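Local coordinates for protein putative alpha-L-fucosidase (PDB 3EYP) that probably removes alpha-linked L-fucose from glycans as a family 29 glycoside hydrolase, its barrel domain joined to a beta-sandwich domain, at residues 15-18 with 19-22; 140-143 with 144-148. All blocks are in the same frame, centred on the assembly; numbering follows the deposited sequence.

Contact 1. Residues 15-18 with 19-22; sequences LEWY and NREM
R20 folds back along the last turn of its helix to take hold of E16, one turn earlier. Its CB lies 3.3 Å from W17 O, and CG rests 3.4 Å from E16 O, so the aliphatic base hugs the backbone. From CG the chain runs extended to NE, which gives a straight bond of 2.7 Å to E16 OE2. NH2 makes the second bond, 2.8 Å to E16 OE1 on its syn side, completing a side-on grip. The carboxylate and guanidinium planes are inclined at 35°: the NE bond lies in the guanidinium plane, the NH2 bond is tilted from it. A turn about the CB-CG bond of E16 (chi2 -80°) brings its carboxylate alongside the guanidinium. R20 NH1 comes to the edge of the indole, 3.8 Å from W17 CD1; W17 NE1 bonds E253. Arginine suits the place because its several N-H groups serve E16, E162 and, through NH2, the carbonyl of W161. With an alanine here, E162 would probably lose its arginine partner and E16 be left to its other cation, K119. R20 N bonds W17 O at 3.1 Å, and E21 turns to positive phi. Next begins strand 22-26 of the parallel barrel sheet; W17 and Y18 pack on V291 of the adjacent strand 291-295, while E16, W17 and R20 lie against V193 of strand 193-195.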
# COMPACT_ATOMS: atom_id res chain seq x y z
N LEU A 15 -10.87 4.60 1.79
CA LEU A 15 -11.35 3.31 2.33
C LEU A 15 -11.14 2.18 1.30
O LEU A 15 -10.76 1.07 1.62
CB LEU A 15 -12.84 3.42 2.68
CG LEU A 15 -13.28 4.25 3.88
CD1 LEU A 15 -14.87 4.41 3.80
CD2 LEU A 15 -12.80 3.49 5.15
N GLU A 16 -11.43 2.48 0.05
CA GLU A 16 -11.28 1.48 -1.04
C GLU A 16 -9.80 1.04 -1.14
O GLU A 16 -9.47 -0.15 -1.19
CB GLU A 16 -11.81 2.08 -2.35
CG GLU A 16 -11.62 1.17 -3.59
CD GLU A 16 -10.20 1.24 -4.16
OE1 GLU A 16 -9.69 2.38 -4.31
OE2 GLU A 16 -9.61 0.16 -4.43
N TRP A 17 -8.93 2.03 -1.08
CA TRP A 17 -7.46 1.83 -1.17
C TRP A 17 -6.95 1.02 0.01
O TRP A 17 -6.20 0.06 -0.14
CB TRP A 17 -6.76 3.19 -1.26
CG TRP A 17 -5.27 3.20 -1.02
CD1 TRP A 17 -4.29 3.03 -1.94
CD2 TRP A 17 -4.60 3.45 0.24
NE1 TRP A 17 -3.04 3.15 -1.35
CE2 TRP A 17 -3.20 3.39 -0.01
CE3 TRP A 17 -5.03 3.64 1.54
CZ2 TRP A 17 -2.26 3.54 0.98
CZ3 TRP A 17 -4.09 3.80 2.55
CH2 TRP A 17 -2.71 3.76 2.26
N TYR A 18 -7.43 1.36 1.20
CA TYR A 18 -7.00 0.64 2.39
C TYR A 18 -7.32 -0.87 2.28
O TYR A 18 -6.56 -1.75 2.68
CB TYR A 18 -7.62 1.25 3.66
CG TYR A 18 -6.66 2.00 4.56
CD1 TYR A 18 -6.98 3.27 5.05
CD2 TYR A 18 -5.46 1.41 4.96
CE1 TYR A 18 -6.14 3.93 5.91
CE2 TYR A 18 -4.60 2.06 5.80
CZ TYR A 18 -4.92 3.33 6.25
OH TYR A 18 -4.08 3.98 7.11
N ASN A 19 -8.51 -1.12 1.74
CA ASN A 19 -9.04 -2.47 1.65
C ASN A 19 -8.30 -3.37 0.66
O ASN A 19 -8.40 -4.62 0.70
CB ASN A 19 -10.53 -2.42 1.31
CG ASN A 19 -11.20 -3.76 1.52
OD1 ASN A 19 -10.94 -4.46 2.52
ND2 ASN A 19 -12.00 -4.17 0.55
N ARG A 20 -7.53 -2.74 -0.21
CA ARG A 20 -6.73 -3.51 -1.22
C ARG A 20 -5.63 -4.36 -0.54
O ARG A 20 -5.31 -5.50 -0.90
CB ARG A 20 -6.07 -2.56 -2.22
CG ARG A 20 -7.00 -1.68 -3.01
CD ARG A 20 -6.18 -0.83 -4.01
NE ARG A 20 -6.95 0.27 -4.57
CZ ARG A 20 -6.42 1.33 -5.19
NH1 ARG A 20 -5.12 1.46 -5.35
NH2 ARG A 20 -7.20 2.25 -5.64
N GLU A 21 -5.11 -3.75 0.49
CA GLU A 21 -3.99 -4.30 1.32
C GLU A 21 -2.68 -4.31 0.63
O GLU A 21 -1.70 -3.75 1.11
CB GLU A 21 -4.35 -5.65 1.94
CG GLU A 21 -5.45 -5.45 2.97
CD GLU A 21 -5.79 -6.65 3.82
OE1 GLU A 21 -5.24 -7.75 3.63
OE2 GLU A 21 -6.66 -6.42 4.71
N MET A 22 -2.68 -4.88 -0.56
CA MET A 22 -1.47 -4.95 -1.42
C MET A 22 -1.78 -4.42 -2.83
O MET A 22 -2.92 -4.49 -3.33
CB MET A 22 -0.98 -6.40 -1.52
CG MET A 22 -0.19 -6.96 -0.33
SD MET A 22 0.42 -8.66 -0.38
CE MET A 22 1.88 -8.49 -1.35

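Contact 2. Residues 140-143 with 144-148; sequences ERYK and EYYAH
Y142 CE1 meets the edge of the Y145 ring, 3.7 Å from Y145 CD2, the two rings lying obliquely with their planes at 50°. The CB of Y146 lies over a face of the Y142 ring. Having CG anti to the backbone nitrogen (chi1 175°) carries the Y142 ring forward along the helix, where Y142 OH lies 3.5 Å from Y146 CD1, at the edge of that ring. Tyrosine suits these buried places because its ring packs against neighbouring side chains while its hydroxyl reaches a polar partner: Y142 OH bonds K76 NZ, and Y146 OH bonds the carbonyl of L124. Helix 139-155 lies in the beta-alpha-beta crossover from strand 119-124 to the parallel strand 162-164 of the TIM-barrel domain. On another face K143 sits between two acids, bordering H180 of helix 175-188; long charged chains suit this partly exposed edge. K143 NZ bonds E140 OE2 at 2.7 Å and forms a longer salt bridge, 3.5 Å, to E144 OE2. The lysine chain bends at chi3 (78°) to place the amine there. With E140 OE2 and E144 OE2 only 4.0 Å apart, the amine probably offsets their repulsion. The K143 carbonyl accepts A147 N and also W181 NE1, whose indole stacks on Y146.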
# COMPACT_ATOMS: atom_id res chain seq x y z
N GLU A 140 5.81 25.75 -18.06
CA GLU A 140 4.47 26.01 -18.54
C GLU A 140 4.15 25.08 -19.72
O GLU A 140 3.01 24.61 -19.93
CB GLU A 140 4.33 27.46 -19.01
CG GLU A 140 2.96 27.86 -19.50
CD GLU A 140 1.93 27.86 -18.36
OE1 GLU A 140 2.32 27.67 -17.16
OE2 GLU A 140 0.73 28.01 -18.67
N ARG A 141 5.18 24.86 -20.50
CA ARG A 141 5.04 24.05 -21.72
C ARG A 141 4.86 22.58 -21.32
O ARG A 141 4.07 21.82 -21.87
CB ARG A 141 6.27 24.16 -22.63
CG ARG A 141 6.33 25.28 -23.67
CD ARG A 141 7.62 25.03 -24.58
NE ARG A 141 7.38 24.77 -25.99
CZ ARG A 141 7.86 23.74 -26.71
NH1 ARG A 141 8.63 22.81 -26.15
NH2 ARG A 141 7.56 23.66 -28.00
N TYR A 142 5.65 22.20 -20.34
CA TYR A 142 5.70 20.83 -19.92
C TYR A 142 4.37 20.52 -19.22
O TYR A 142 3.84 19.42 -19.28
CB TYR A 142 6.87 20.57 -18.98
CG TYR A 142 6.82 19.14 -18.44
CD1 TYR A 142 7.19 18.06 -19.25
CD2 TYR A 142 6.33 18.84 -17.17
CE1 TYR A 142 7.14 16.77 -18.81
CE2 TYR A 142 6.25 17.53 -16.73
CZ TYR A 142 6.67 16.49 -17.57
OH TYR A 142 6.64 15.16 -17.16
N LYS A 143 3.87 21.52 -18.51
CA LYS A 143 2.57 21.39 -17.84
C LYS A 143 1.53 21.01 -18.87
O LYS A 143 0.74 20.10 -18.64
CB LYS A 143 2.14 22.69 -17.16
CG LYS A 143 0.63 22.76 -16.84
CD LYS A 143 0.19 24.10 -16.32
CE LYS A 143 0.05 25.14 -17.43
NZ LYS A 143 -0.60 26.38 -16.92
N GLU A 144 1.52 21.68 -20.01
CA GLU A 144 0.53 21.31 -21.05
C GLU A 144 0.76 19.93 -21.66
O GLU A 144 -0.17 19.22 -21.92
CB GLU A 144 0.44 22.34 -22.19
CG GLU A 144 0.20 23.74 -21.73
CD GLU A 144 -1.11 23.87 -20.94
OE1 GLU A 144 -2.12 23.18 -21.26
OE2 GLU A 144 -1.09 24.67 -19.97
N TYR A 145 2.03 19.59 -21.89
CA TYR A 145 2.41 18.27 -22.47
C TYR A 145 1.89 17.14 -21.58
O TYR A 145 1.19 16.19 -21.99
CB TYR A 145 3.96 18.13 -22.59
CG TYR A 145 4.48 16.70 -22.89
CD1 TYR A 145 4.19 16.08 -24.09
CD2 TYR A 145 5.28 16.01 -21.97
CE1 TYR A 145 4.65 14.82 -24.37
CE2 TYR A 145 5.74 14.74 -22.24
CZ TYR A 145 5.41 14.14 -23.44
OH TYR A 145 5.88 12.91 -23.79
N TYR A 146 2.26 17.28 -20.33
CA TYR A 146 1.86 16.29 -19.32
C TYR A 146 0.33 16.18 -19.27
O TYR A 146 -0.23 15.10 -19.20
CB TYR A 146 2.43 16.63 -17.93
CG TYR A 146 2.25 15.51 -16.90
CD1 TYR A 146 3.26 14.64 -16.62
CD2 TYR A 146 1.05 15.39 -16.17
CE1 TYR A 146 3.10 13.63 -15.68
CE2 TYR A 146 0.89 14.40 -15.25
CZ TYR A 146 1.90 13.55 -14.98
OH TYR A 146 1.69 12.55 -14.03
N ALA A 147 -0.33 17.32 -19.30
CA ALA A 147 -1.80 17.36 -19.24
C ALA A 147 -2.42 16.64 -20.41
O ALA A 147 -3.41 15.93 -20.26
CB ALA A 147 -2.34 18.82 -19.13
N HIS A 148 -1.79 16.78 -21.57
CA HIS A 148 -2.28 16.11 -22.77
C HIS A 148 -2.22 14.62 -22.57
O HIS A 148 -3.11 13.91 -22.89
CB HIS A 148 -1.51 16.50 -24.03
CG HIS A 148 -1.88 17.86 -24.57
ND1 HIS A 148 -3.19 18.24 -24.81
CD2 HIS A 148 -1.11 18.90 -24.95
CE1 HIS A 148 -3.20 19.48 -25.28
NE2 HIS A 148 -1.95 19.91 -25.38

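Overall arrangement
Both contacts belong to the fucosidase-family domain, yet they lie at different distances from the centre of the chain. Contact 2 lies within one helix, while contact 1 is a helix end running into strand 22-26; its centre is about 7 Å from the centre of the chain, that of contact 2 about 29 Å. Their own centres are about 31 Å apart and their nearest atoms about 16 Å, so they do not touch. The parallel sheet relates them indirectly: E16 has a second partner in K119, which begins strand 119-124, while Y146 bonds L124 at that strand's other end. A glycerol, probably from crystallisation, is weakly bonded by E21 of contact 1.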